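Local structure of extracellular ligand-binding receptor (Sphaerobacter thermophilus, 4ZPJ) at residues I139-E144 / M163-L168; Q107-T112 / A133-D138; A125-S130 / T147-A152; I57-T62 / L96-S101. The protein probably binds a small ligand outside the cytoplasmic membrane and delivers it to an ABC transporter, as other substrate-binding proteins of the leucine-binding family do. One frame throughout, in Å; residues are numbered along the deposited sequence.

Contact 1 (I139-E144 / M163-L168); sequences ILVQAE and MRSPYL
The C-terminal end of helix 130-142 meets the loop that leads into strand 168-170, with Glu144 lying over the ring of Tyr167. Glu144 CA sits 3.6 Å from the ring centroid, only 7° off the ring normal, a CH-pi contact. Glu144 CB covers the same face near the phenol end, 3.4 Å from Tyr167 CZ. The extended Glu144 side chain then runs on past the hydroxyl, and its OE1 lies 3.2 Å from Tyr167 OH. The carboxylate and ring planes are 26° apart. The helix ends here in a Schellman motif: Glu144 has positive phi, which probably helps bring its backbone over the ring. An alanine at Tyr167 is likely to leave the CA and CB of Glu144 without the aromatic face they rest on. The loop forms a type I turn from Ser165 to Leu168. Ser165 OG accepts from Tyr167 N at 3.1 Å, an ST turn. The other side of that oxygen meets a methyl, Val141 CG2, at 3.5 Å. With CG1 anti to the backbone N (chi1 172°), CG2 also reaches Leu168 CD1 at 4.2 Å. Deeper in, Leu140 CD1 packs on Leu168 CD2 at 4.3 Å.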
loop_
_atom_site.group_PDB
_atom_site.type_symbol
_atom_site.label_atom_id
_atom_site.label_comp_id
_atom_site.label_asym_id
_atom_site.label_seq_id
_atom_site.Cartn_x
_atom_site.Cartn_y
_atom_site.Cartn_z
ATOM N N ILE A 139 -7.433 -20.586 6.916
ATOM C CA ILE A 139 -7.502 -20.651 8.392
ATOM C C ILE A 139 -8.375 -19.532 8.948
ATOM O O ILE A 139 -9.247 -19.740 9.769
ATOM C CB ILE A 139 -6.090 -20.609 9.027
ATOM C CG1 ILE A 139 -5.364 -21.975 8.820
ATOM C CG2 ILE A 139 -6.160 -20.312 10.507
ATOM C CD1 ILE A 139 -3.860 -21.860 8.688
ATOM N N LEU A 140 -8.144 -18.322 8.486
ATOM C CA LEU A 140 -8.928 -17.218 8.972
ATOM C C LEU A 140 -10.405 -17.421 8.664
ATOM O O LEU A 140 -11.247 -17.228 9.537
ATOM C CB LEU A 140 -8.414 -15.928 8.393
ATOM C CG LEU A 140 -6.978 -15.539 8.776
ATOM C CD1 LEU A 140 -6.609 -14.314 7.968
ATOM C CD2 LEU A 140 -6.855 -15.237 10.256
ATOM N N VAL A 141 -10.714 -17.879 7.458
ATOM C CA VAL A 141 -12.128 -18.033 7.049
ATOM C C VAL A 141 -12.792 -19.166 7.782
ATOM O O VAL A 141 -13.895 -19.011 8.324
ATOM C CB VAL A 141 -12.290 -18.213 5.517
ATOM C CG1 VAL A 141 -13.750 -18.560 5.154
ATOM C CG2 VAL A 141 -11.825 -16.947 4.800
ATOM N N GLN A 142 -12.096 -20.296 7.868
ATOM C CA GLN A 142 -12.639 -21.433 8.599
ATOM C C GLN A 142 -12.901 -21.034 10.031
ATOM O O GLN A 142 -13.897 -21.424 10.618
ATOM C CB GLN A 142 -11.705 -22.633 8.558
ATOM C CG GLN A 142 -12.422 -23.932 8.948
ATOM C CD GLN A 142 -11.484 -25.028 9.458
ATOM O OE1 GLN A 142 -11.571 -26.192 9.038
ATOM N NE2 GLN A 142 -10.597 -24.666 10.387
ATOM N N ALA A 143 -12.006 -20.250 10.609
ATOM C CA ALA A 143 -12.213 -19.797 11.986
ATOM C C ALA A 143 -13.236 -18.622 12.133
ATOM O O ALA A 143 -13.547 -18.209 13.234
ATOM C CB ALA A 143 -10.873 -19.434 12.614
ATOM N N GLU A 144 -13.782 -18.125 11.029
ATOM C CA GLU A 144 -14.749 -17.009 11.064
ATOM C C GLU A 144 -14.162 -15.830 11.855
ATOM O O GLU A 144 -14.806 -15.240 12.714
ATOM C CB GLU A 144 -16.141 -17.478 11.564
ATOM C CG GLU A 144 -16.676 -18.702 10.772
ATOM C CD GLU A 144 -18.127 -19.133 11.103
ATOM O OE1 GLU A 144 -18.813 -18.368 11.814
ATOM O OE2 GLU A 144 -18.592 -20.225 10.634
HETATM N N MSE A 163 -11.684 -16.291 -3.409
HETATM C CA MSE A 163 -10.718 -16.058 -2.333
HETATM C C MSE A 163 -11.263 -15.111 -1.327
HETATM O O MSE A 163 -10.829 -15.119 -0.178
HETATM C CB MSE A 163 -9.449 -15.395 -2.842
HETATM C CG MSE A 163 -8.609 -16.378 -3.623
HETATM SE SE MSE A 163 -7.682 -17.478 -2.283
HETATM C CE MSE A 163 -6.058 -16.357 -2.197
ATOM N N ARG A 164 -12.212 -14.270 -1.747
ATOM C CA ARG A 164 -12.750 -13.282 -0.874
ATOM C C ARG A 164 -13.644 -13.927 0.117
ATOM O O ARG A 164 -13.979 -15.110 0.005
ATOM C CB ARG A 164 -13.482 -12.108 -1.636
ATOM C CG ARG A 164 -14.834 -12.415 -2.180
ATOM C CD ARG A 164 -15.499 -11.142 -2.728
ATOM N NE ARG A 164 -14.837 -10.511 -3.877
ATOM C CZ ARG A 164 -15.395 -10.319 -5.079
ATOM N NH1 ARG A 164 -16.619 -10.728 -5.342
ATOM N NH2 ARG A 164 -14.721 -9.678 -6.038
ATOM N N SER A 165 -14.022 -13.141 1.115
ATOM C CA SER A 165 -14.892 -13.632 2.180
ATOM C C SER A 165 -15.387 -12.444 2.983
ATOM O O SER A 165 -14.679 -11.456 3.104
ATOM C CB SER A 165 -14.035 -14.603 3.080
ATOM O OG SER A 165 -14.559 -14.740 4.378
ATOM N N PRO A 166 -16.573 -12.542 3.586
ATOM C CA PRO A 166 -17.053 -11.450 4.475
ATOM C C PRO A 166 -16.178 -11.237 5.715
ATOM O O PRO A 166 -16.232 -10.180 6.315
ATOM C CB PRO A 166 -18.429 -11.880 4.899
ATOM C CG PRO A 166 -18.686 -13.233 4.311
ATOM C CD PRO A 166 -17.516 -13.653 3.453
ATOM N N TYR A 167 -15.364 -12.217 6.083
ATOM C CA TYR A 167 -14.435 -12.022 7.181
ATOM C C TYR A 167 -13.166 -11.239 6.791
ATOM O O TYR A 167 -12.495 -10.740 7.671
ATOM C CB TYR A 167 -14.085 -13.375 7.839
ATOM C CG TYR A 167 -15.297 -14.018 8.430
ATOM C CD1 TYR A 167 -15.805 -13.587 9.639
ATOM C CD2 TYR A 167 -15.939 -15.062 7.794
ATOM C CE1 TYR A 167 -16.957 -14.155 10.174
ATOM C CE2 TYR A 167 -17.082 -15.640 8.328
ATOM C CZ TYR A 167 -17.591 -15.168 9.504
ATOM O OH TYR A 167 -18.724 -15.736 10.054
ATOM N N LEU A 168 -12.871 -11.069 5.492
ATOM C CA LEU A 168 -11.642 -10.395 5.037
ATOM C C LEU A 168 -11.883 -8.986 4.500
ATOM O O LEU A 168 -12.700 -8.793 3.627
ATOM C CB LEU A 168 -10.954 -11.200 3.933
ATOM C CG LEU A 168 -10.730 -12.675 4.296
ATOM C CD1 LEU A 168 -10.151 -13.459 3.116
ATOM C CD2 LEU A 168 -9.849 -12.792 5.514
#

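Contact 2 (Q107-T112 / A133-D138); sequences QAITKT and AAAVRD. With ZN (zinc ion), chain M.
Val136 turns its CG1 methyl toward helix 107-112, between Ala108, Ile109 and Thr112. CG1 is anti to the carbonyl carbon (chi1 -58°), which aims it there. It lies 3.8 Å from Ala108 CB and 3.7 Å from Thr112 OG1. The Ile109 and Val136 side chains pass one another, heading opposite ways, with their CG1 atoms 4.1 Å apart. The end of Ile109 bends over helix 133-138, where CD1 meets Ala135 CB at 3.9 Å. The Thr112 side chain crosses that of Val136 at a slant. Its OG1 donates to Ala108 O at 2.7 Å. The same carbonyl accepts from Thr112 N, and the two donors come from opposite faces of its plane. A valine here has no hydroxyl and would probably leave Ala108 O with one helix donor instead of two. The two helix segments run at 35° with their axes 8.9 Å apart, a spacing to which the small Ala108 and Ala135 probably contribute. On another side of helix 133-138, Asp138 OD2 binds a zinc ion at 2.2 Å, while its OD1 forms a salt bridge with Arg137 NH2. The interface is thus apolar, its one hydroxyl tied to its own helix and the charges set apart.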
loop_
_atom_site.group_PDB
_atom_site.type_symbol
_atom_site.label_atom_id
_atom_site.label_comp_id
_atom_site.label_asym_id
_atom_site.label_seq_id
_atom_site.Cartn_x
_atom_site.Cartn_y
_atom_site.Cartn_z
ATOM N N GLN A 107 5.500 -20.012 9.332
ATOM C CA GLN A 107 5.435 -19.294 10.582
ATOM C C GLN A 107 4.165 -18.423 10.644
ATOM O O GLN A 107 3.630 -18.238 11.713
ATOM C CB GLN A 107 6.722 -18.470 10.826
ATOM C CG GLN A 107 6.807 -17.836 12.228
ATOM C CD GLN A 107 8.206 -17.348 12.607
ATOM O OE1 GLN A 107 9.215 -17.989 12.289
ATOM N NE2 GLN A 107 8.274 -16.234 13.322
ATOM N N ALA A 108 3.652 -17.943 9.501
ATOM C CA ALA A 108 2.422 -17.134 9.488
ATOM C C ALA A 108 1.266 -17.995 9.952
ATOM O O ALA A 108 0.430 -17.553 10.729
ATOM C CB ALA A 108 2.136 -16.562 8.106
ATOM N N ILE A 109 1.283 -19.247 9.515
ATOM C CA ILE A 109 0.280 -20.247 9.884
ATOM C C ILE A 109 0.284 -20.585 11.375
ATOM O O ILE A 109 -0.761 -20.585 12.040
ATOM C CB ILE A 109 0.507 -21.546 9.063
ATOM C CG1 ILE A 109 -0.220 -21.450 7.715
ATOM C CG2 ILE A 109 0.047 -22.794 9.806
ATOM C CD1 ILE A 109 0.453 -22.246 6.612
ATOM N N THR A 110 1.463 -20.889 11.882
ATOM C CA THR A 110 1.660 -21.165 13.280
ATOM C C THR A 110 1.228 -19.948 14.093
ATOM O O THR A 110 0.459 -20.043 15.029
ATOM C CB THR A 110 3.162 -21.451 13.563
ATOM O OG1 THR A 110 3.584 -22.620 12.830
ATOM C CG2 THR A 110 3.402 -21.657 15.067
ATOM N N LYS A 111 1.763 -18.796 13.767
ATOM C CA LYS A 111 1.377 -17.602 14.509
ATOM C C LYS A 111 -0.125 -17.342 14.480
ATOM O O LYS A 111 -0.694 -16.982 15.499
ATOM C CB LYS A 111 2.176 -16.381 14.026
ATOM C CG LYS A 111 3.669 -16.444 14.416
ATOM C CD LYS A 111 3.897 -17.006 15.824
ATOM C CE LYS A 111 5.344 -16.894 16.273
ATOM N NZ LYS A 111 5.683 -15.499 16.582
ATOM N N THR A 112 -0.746 -17.532 13.322
ATOM C CA THR A 112 -2.147 -17.226 13.156
ATOM C C THR A 112 -2.923 -18.235 13.955
ATOM O O THR A 112 -3.828 -17.851 14.685
ATOM C CB THR A 112 -2.568 -17.233 11.664
ATOM O OG1 THR A 112 -1.907 -16.174 10.966
ATOM C CG2 THR A 112 -4.041 -17.027 11.503
ATOM N N ALA A 133 -0.411 -14.212 3.252
ATOM C CA ALA A 133 -1.889 -14.099 3.112
ATOM C C ALA A 133 -2.537 -15.341 2.499
ATOM O O ALA A 133 -3.548 -15.848 3.012
ATOM C CB ALA A 133 -2.236 -12.900 2.242
ATOM N N ALA A 134 -1.974 -15.793 1.376
ATOM C CA ALA A 134 -2.470 -16.978 0.706
ATOM C C ALA A 134 -2.366 -18.215 1.633
ATOM O O ALA A 134 -3.290 -19.047 1.697
ATOM C CB ALA A 134 -1.701 -17.218 -0.605
ATOM N N ALA A 135 -1.267 -18.328 2.367
ATOM C CA ALA A 135 -1.120 -19.472 3.262
ATOM C C ALA A 135 -2.073 -19.414 4.478
ATOM O O ALA A 135 -2.435 -20.435 4.986
ATOM C CB ALA A 135 0.332 -19.638 3.691
ATOM N N VAL A 136 -2.544 -18.259 4.930
ATOM C CA VAL A 136 -3.442 -18.263 6.148
ATOM C C VAL A 136 -4.955 -18.001 5.865
ATOM O O VAL A 136 -5.836 -18.108 6.754
ATOM C CB VAL A 136 -2.925 -17.260 7.194
ATOM C CG1 VAL A 136 -1.525 -17.588 7.602
ATOM C CG2 VAL A 136 -2.988 -15.802 6.671
ATOM N N ARG A 137 -5.268 -17.685 4.618
ATOM C CA ARG A 137 -6.644 -17.292 4.234
ATOM C C ARG A 137 -7.687 -18.281 4.682
ATOM O O ARG A 137 -8.658 -17.908 5.381
ATOM C CB ARG A 137 -6.734 -17.107 2.716
ATOM C CG ARG A 137 -8.087 -16.594 2.230
ATOM C CD ARG A 137 -8.885 -17.752 1.681
ATOM N NE ARG A 137 -10.201 -17.319 1.274
ATOM C CZ ARG A 137 -11.310 -18.050 1.389
ATOM N NH1 ARG A 137 -12.474 -17.524 0.988
ATOM N NH2 ARG A 137 -11.263 -19.280 1.894
ATOM N N ASP A 138 -7.510 -19.532 4.267
ATOM C CA ASP A 138 -8.411 -20.615 4.656
ATOM C C ASP A 138 -8.527 -20.757 6.178
ATOM O O ASP A 138 -9.625 -20.961 6.687
ATOM C CB ASP A 138 -8.033 -21.950 3.955
ATOM C CG ASP A 138 -8.584 -22.032 2.505
ATOM O OD1 ASP A 138 -9.177 -21.045 2.041
ATOM O OD2 ASP A 138 -8.454 -23.056 1.799
HETATM ZN ZN ZN M . -8.088 -22.454 -0.280
HETATM O O HOH W 1 -8.354 -24.654 -0.419
HETATM O O HOH W 2 -6.855 -20.253 -0.473
#

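Contact 3 (A125-S130 / T147-A152); sequences AGITLS and TIVTNA
Gly126 and Ile148 join two parallel strands edge to edge: Gly126 N donates to Ile148 O at 2.8 Å, nearly in line with the carbonyl. Thr150 N returns a bond of the same length to Gly126 O. This is the tight part. Thr150 OG1, placed between its backbone N and carbonyl carbon (chi1 55°), comes within 3.1 Å of Gly126 CA. The backbone angles of Gly126 would press any CB against the preceding carbonyl oxygen, so they suit a residue without one. Past the strand ends the two chains stay joined. Ala152 N donates to Ile127 O at 3.0 Å, in the carbonyl plane. The amide of Asn151 reaches across to the next carbonyl: ND2 meets Thr128 O at 2.8 Å, on a lone pair, and the oxygen lies in the amide plane. With CG anti to the backbone N (chi1 -169°), the Asn151 amide swings across to the 125-130 segment.

The apolar contacts are looser. Ile127 CD1 lies 4.0 Å from Val149 CG2, and the Ile127 side chain crosses Thr147 at about a right angle. Ile127 CG2 likewise meets Ala152 CB at 4.0 Å. Toward the partly exposed end, Leu129 and Ser130 touch the other segment mainly through the Ala152 methyl. Leu129 is the N-cap of helix 130-142. The Thr128 side chain leaves the backbone away from 147-152, and its OG1 bonds to Thr62 N. Strand 123-126, helix 130-142 and strand 147-149 form a beta-alpha-beta unit, the repeating element of the alpha/beta lobes of periplasmic binding proteins.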
loop_
_atom_site.group_PDB
_atom_site.type_symbol
_atom_site.label_atom_id
_atom_site.label_comp_id
_atom_site.label_asym_id
_atom_site.label_seq_id
_atom_site.Cartn_x
_atom_site.Cartn_y
_atom_site.Cartn_z
ATOM N N ALA A 125 -5.363 -8.058 12.636
ATOM C CA ALA A 125 -4.934 -7.004 11.711
ATOM C C ALA A 125 -3.540 -7.341 11.239
ATOM O O ALA A 125 -2.777 -7.990 11.957
ATOM C CB ALA A 125 -4.937 -5.634 12.391
ATOM N N GLY A 126 -3.209 -6.906 10.035
ATOM C CA GLY A 126 -1.848 -7.021 9.561
ATOM C C GLY A 126 -1.735 -7.776 8.249
ATOM O O GLY A 126 -2.449 -7.434 7.249
ATOM N N ILE A 127 -0.807 -8.752 8.256
ATOM C CA ILE A 127 -0.425 -9.580 7.133
ATOM C C ILE A 127 0.417 -8.853 6.099
ATOM O O ILE A 127 -0.087 -8.096 5.209
ATOM C CB ILE A 127 -1.602 -10.240 6.456
ATOM C CG1 ILE A 127 -2.525 -10.873 7.517
ATOM C CG2 ILE A 127 -1.046 -11.238 5.443
ATOM C CD1 ILE A 127 -3.671 -11.666 6.921
ATOM N N THR A 128 1.718 -9.065 6.216
ATOM C CA THR A 128 2.651 -8.290 5.461
ATOM C C THR A 128 2.819 -8.833 4.045
ATOM O O THR A 128 2.718 -8.076 3.129
ATOM C CB THR A 128 4.004 -8.211 6.208
ATOM O OG1 THR A 128 3.751 -7.672 7.501
ATOM C CG2 THR A 128 5.029 -7.316 5.468
ATOM N N LEU A 129 3.072 -10.126 3.874
ATOM C CA LEU A 129 3.417 -10.667 2.533
ATOM C C LEU A 129 2.254 -11.413 1.882
ATOM O O LEU A 129 1.470 -12.100 2.572
ATOM C CB LEU A 129 4.624 -11.591 2.614
ATOM C CG LEU A 129 5.912 -10.914 3.134
ATOM C CD1 LEU A 129 7.062 -11.902 3.180
ATOM C CD2 LEU A 129 6.299 -9.677 2.317
ATOM N N SER A 130 2.157 -11.284 0.559
ATOM C CA SER A 130 1.124 -11.959 -0.200
ATOM C C SER A 130 1.212 -13.445 -0.051
ATOM O O SER A 130 0.181 -14.101 0.090
ATOM C CB SER A 130 1.203 -11.611 -1.701
ATOM O OG SER A 130 0.914 -10.237 -1.918
ATOM N N THR A 147 -10.754 -9.992 9.876
ATOM C CA THR A 147 -9.338 -9.804 9.551
ATOM C C THR A 147 -9.182 -8.513 8.769
ATOM O O THR A 147 -9.926 -8.288 7.823
ATOM C CB THR A 147 -8.848 -10.980 8.708
ATOM O OG1 THR A 147 -9.006 -12.197 9.443
ATOM C CG2 THR A 147 -7.421 -10.777 8.354
ATOM N N ILE A 148 -8.252 -7.663 9.183
ATOM C CA ILE A 148 -7.998 -6.390 8.511
ATOM C C ILE A 148 -6.579 -6.459 7.907
ATOM O O ILE A 148 -5.586 -6.387 8.641
ATOM C CB ILE A 148 -7.975 -5.182 9.483
ATOM C CG1 ILE A 148 -9.136 -5.153 10.454
ATOM C CG2 ILE A 148 -7.957 -3.874 8.738
ATOM C CD1 ILE A 148 -10.443 -4.866 9.896
ATOM N N VAL A 149 -6.488 -6.598 6.594
ATOM C CA VAL A 149 -5.199 -6.655 5.933
ATOM C C VAL A 149 -4.613 -5.281 5.699
ATOM O O VAL A 149 -5.225 -4.436 5.030
ATOM C CB VAL A 149 -5.310 -7.380 4.613
ATOM C CG1 VAL A 149 -3.968 -7.373 3.892
ATOM C CG2 VAL A 149 -5.722 -8.809 4.914
ATOM N N THR A 150 -3.420 -5.051 6.264
ATOM C CA THR A 150 -2.822 -3.719 6.203
ATOM C C THR A 150 -1.730 -3.599 5.141
ATOM O O THR A 150 -1.234 -2.493 4.877
ATOM C CB THR A 150 -2.275 -3.307 7.585
ATOM O OG1 THR A 150 -1.350 -4.301 8.062
ATOM C CG2 THR A 150 -3.418 -3.227 8.597
ATOM N N ASN A 151 -1.337 -4.705 4.512
ATOM C CA ASN A 151 -0.311 -4.582 3.471
ATOM C C ASN A 151 -0.529 -5.501 2.318
ATOM O O ASN A 151 -0.961 -5.038 1.301
ATOM C CB ASN A 151 1.104 -4.720 4.039
ATOM C CG ASN A 151 2.161 -4.338 3.030
ATOM O OD1 ASN A 151 2.267 -3.148 2.604
ATOM N ND2 ASN A 151 2.848 -5.327 2.540
ATOM N N ALA A 152 -0.251 -6.794 2.468
ATOM C CA ALA A 152 -0.376 -7.802 1.413
ATOM C C ALA A 152 -1.344 -7.425 0.273
ATOM O O ALA A 152 -2.554 -7.454 0.451
ATOM C CB ALA A 152 -0.807 -9.121 2.024
#

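Contact 4 (I57-T62 / L96-S101); sequences IGVLLT and LIIEDS. With ZN (zinc ion), chain H.
Ile57 and Leu96 sit opposite each other on two parallel strands, and Ile97 N donates to Ile57 O at 2.9 Å. Val59 bonds through both its N and its O, to Ile97 O and Glu99 N, the latter nearly straight at 176°. Leu61 does the same: its N donates to Glu99 O and its O accepts from Ser101 N. CA-H...O contacts fill in between these bonds. The strands cross at -21°, the twist of a parallel sheet, and strand 55-61 lies inside the six-stranded sheet of this lobe, with strand 123-126 along its other edge. Apolar contacts group on the face of Ile57, Val59, Leu96 and Ile98. The Ile57 and Leu96 side chains run alongside each other in one direction, with Ile57 CB 3.9 Å from Leu96 CD2. Val59 CB meets Ile98 CG1 at the same distance. Among the polar groups, Ser101 OG lies 3.1 Å from Thr62 OG1 and bonds to Glu132. The Glu99 chain bends at its CB-CG bond (chi2 -63°) and holds a zinc ion with both oxygens, OE2 at 2.3 Å and OE1 at 2.6 Å. Lys111 is a second partner of OE1, and a zinc-bound water donates to Ile98 O.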
loop_
_atom_site.group_PDB
_atom_site.type_symbol
_atom_site.label_atom_id
_atom_site.label_comp_id
_atom_site.label_asym_id
_atom_site.label_seq_id
_atom_site.Cartn_x
_atom_site.Cartn_y
_atom_site.Cartn_z
ATOM N N ILE A 57 -7.105 -8.098 20.328
ATOM C CA ILE A 57 -6.840 -7.926 18.959
ATOM C C ILE A 57 -5.477 -8.470 18.554
ATOM O O ILE A 57 -4.442 -8.032 19.055
ATOM C CB ILE A 57 -6.841 -6.448 18.637
ATOM C CG1 ILE A 57 -8.225 -5.881 18.941
ATOM C CG2 ILE A 57 -6.497 -6.278 17.176
ATOM C CD1 ILE A 57 -8.257 -4.375 18.868
ATOM N N GLY A 58 -5.479 -9.405 17.628
ATOM C CA GLY A 58 -4.229 -10.011 17.181
ATOM C C GLY A 58 -3.616 -9.173 16.104
ATOM O O GLY A 58 -4.328 -8.582 15.304
ATOM N N VAL A 59 -2.305 -9.082 16.093
ATOM C CA VAL A 59 -1.614 -8.420 15.013
ATOM C C VAL A 59 -0.556 -9.360 14.511
ATOM O O VAL A 59 0.347 -9.797 15.285
ATOM C CB VAL A 59 -0.955 -7.132 15.511
ATOM C CG1 VAL A 59 -0.153 -6.450 14.390
ATOM C CG2 VAL A 59 -2.024 -6.220 16.092
ATOM N N LEU A 60 -0.674 -9.719 13.244
ATOM C CA LEU A 60 0.303 -10.643 12.623
ATOM C C LEU A 60 1.068 -9.808 11.614
ATOM O O LEU A 60 0.475 -9.272 10.658
ATOM C CB LEU A 60 -0.416 -11.767 11.875
ATOM C CG LEU A 60 0.524 -12.781 11.190
ATOM C CD1 LEU A 60 1.100 -13.729 12.230
ATOM C CD2 LEU A 60 -0.198 -13.616 10.140
ATOM N N LEU A 61 2.372 -9.660 11.806
ATOM C CA LEU A 61 3.146 -8.815 10.892
ATOM C C LEU A 61 4.488 -9.457 10.640
ATOM O O LEU A 61 4.928 -10.309 11.430
ATOM C CB LEU A 61 3.279 -7.383 11.471
ATOM C CG LEU A 61 2.034 -6.468 11.308
ATOM C CD1 LEU A 61 2.204 -5.141 12.049
ATOM C CD2 LEU A 61 1.705 -6.181 9.861
ATOM N N THR A 62 5.144 -9.043 9.555
ATOM C CA THR A 62 6.530 -9.417 9.327
ATOM C C THR A 62 7.354 -8.342 9.932
ATOM O O THR A 62 7.354 -7.206 9.418
ATOM C CB THR A 62 6.901 -9.554 7.842
ATOM O OG1 THR A 62 6.243 -10.685 7.311
ATOM C CG2 THR A 62 8.373 -9.750 7.684
ATOM N N LEU A 96 -3.475 -5.385 22.392
ATOM C CA LEU A 96 -2.826 -5.891 21.213
ATOM C C LEU A 96 -1.907 -7.052 21.508
ATOM O O LEU A 96 -1.043 -6.939 22.331
ATOM C CB LEU A 96 -1.967 -4.794 20.653
ATOM C CG LEU A 96 -2.719 -3.601 20.160
ATOM C CD1 LEU A 96 -1.693 -2.683 19.518
ATOM C CD2 LEU A 96 -3.803 -3.998 19.194
ATOM N N ILE A 97 -2.109 -8.161 20.831
ATOM C CA ILE A 97 -1.228 -9.304 20.904
ATOM C C ILE A 97 -0.509 -9.374 19.548
ATOM O O ILE A 97 -1.147 -9.597 18.506
ATOM C CB ILE A 97 -1.972 -10.621 21.221
ATOM C CG1 ILE A 97 -2.517 -10.622 22.661
ATOM C CG2 ILE A 97 -0.992 -11.804 21.168
ATOM C CD1 ILE A 97 -3.905 -10.091 22.783
ATOM N N ILE A 98 0.795 -9.122 19.566
ATOM C CA ILE A 98 1.577 -8.959 18.363
ATOM C C ILE A 98 2.418 -10.207 18.131
ATOM O O ILE A 98 3.213 -10.599 19.002
ATOM C CB ILE A 98 2.533 -7.739 18.403
ATOM C CG1 ILE A 98 1.831 -6.396 18.176
ATOM C CG2 ILE A 98 3.583 -7.827 17.286
ATOM C CD1 ILE A 98 0.839 -5.988 19.223
ATOM N N GLU A 99 2.271 -10.800 16.943
ATOM C CA GLU A 99 3.120 -11.901 16.510
ATOM C C GLU A 99 3.872 -11.615 15.222
ATOM O O GLU A 99 3.295 -11.149 14.201
ATOM C CB GLU A 99 2.271 -13.145 16.360
ATOM C CG GLU A 99 1.740 -13.652 17.696
ATOM C CD GLU A 99 2.836 -14.078 18.617
ATOM O OE1 GLU A 99 3.952 -14.352 18.095
ATOM O OE2 GLU A 99 2.602 -14.162 19.856
ATOM N N ASP A 100 5.166 -11.898 15.275
ATOM C CA ASP A 100 6.063 -11.772 14.104
ATOM C C ASP A 100 6.002 -13.052 13.250
ATOM O O ASP A 100 6.262 -14.177 13.761
ATOM C CB ASP A 100 7.505 -11.580 14.605
ATOM C CG ASP A 100 8.538 -11.477 13.482
ATOM O OD1 ASP A 100 8.176 -11.376 12.273
ATOM O OD2 ASP A 100 9.753 -11.486 13.857
ATOM N N SER A 101 5.667 -12.890 11.971
ATOM C CA SER A 101 5.617 -14.006 11.011
ATOM C C SER A 101 6.974 -14.248 10.348
ATOM O O SER A 101 7.146 -15.251 9.665
ATOM C CB SER A 101 4.565 -13.762 9.935
ATOM O OG SER A 101 4.691 -12.466 9.334
HETATM ZN ZN ZN H . 4.736 -14.733 20.516
HETATM O O HOH W 3 4.386 -12.466 21.146
HETATM O O HOH W 4 4.721 -16.193 19.891
#

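How the contacts relate
Contacts 3 and 4 lie in one sheet, their centres 10 Å apart. Strands 55-61 and 123-126 join them, with Ile127 N 2.8 Å from Leu60 O. Contact 2 packs helices against this sheet. Its Lys111 NZ forms a salt bridge of 2.6 Å with Glu99 OE1 of contact 4, which probably helps position this zinc ligand. Contact 1 continues helix 130-142 from contact 2. There Arg137 NE lies 2.7 Å from Met163 O. Contact 1 reaches contact 3 through Tyr167 O and Thr147 N, 2.9 Å apart. Contacts 1 and 4 do not touch, their nearest atoms being about 7 Å apart.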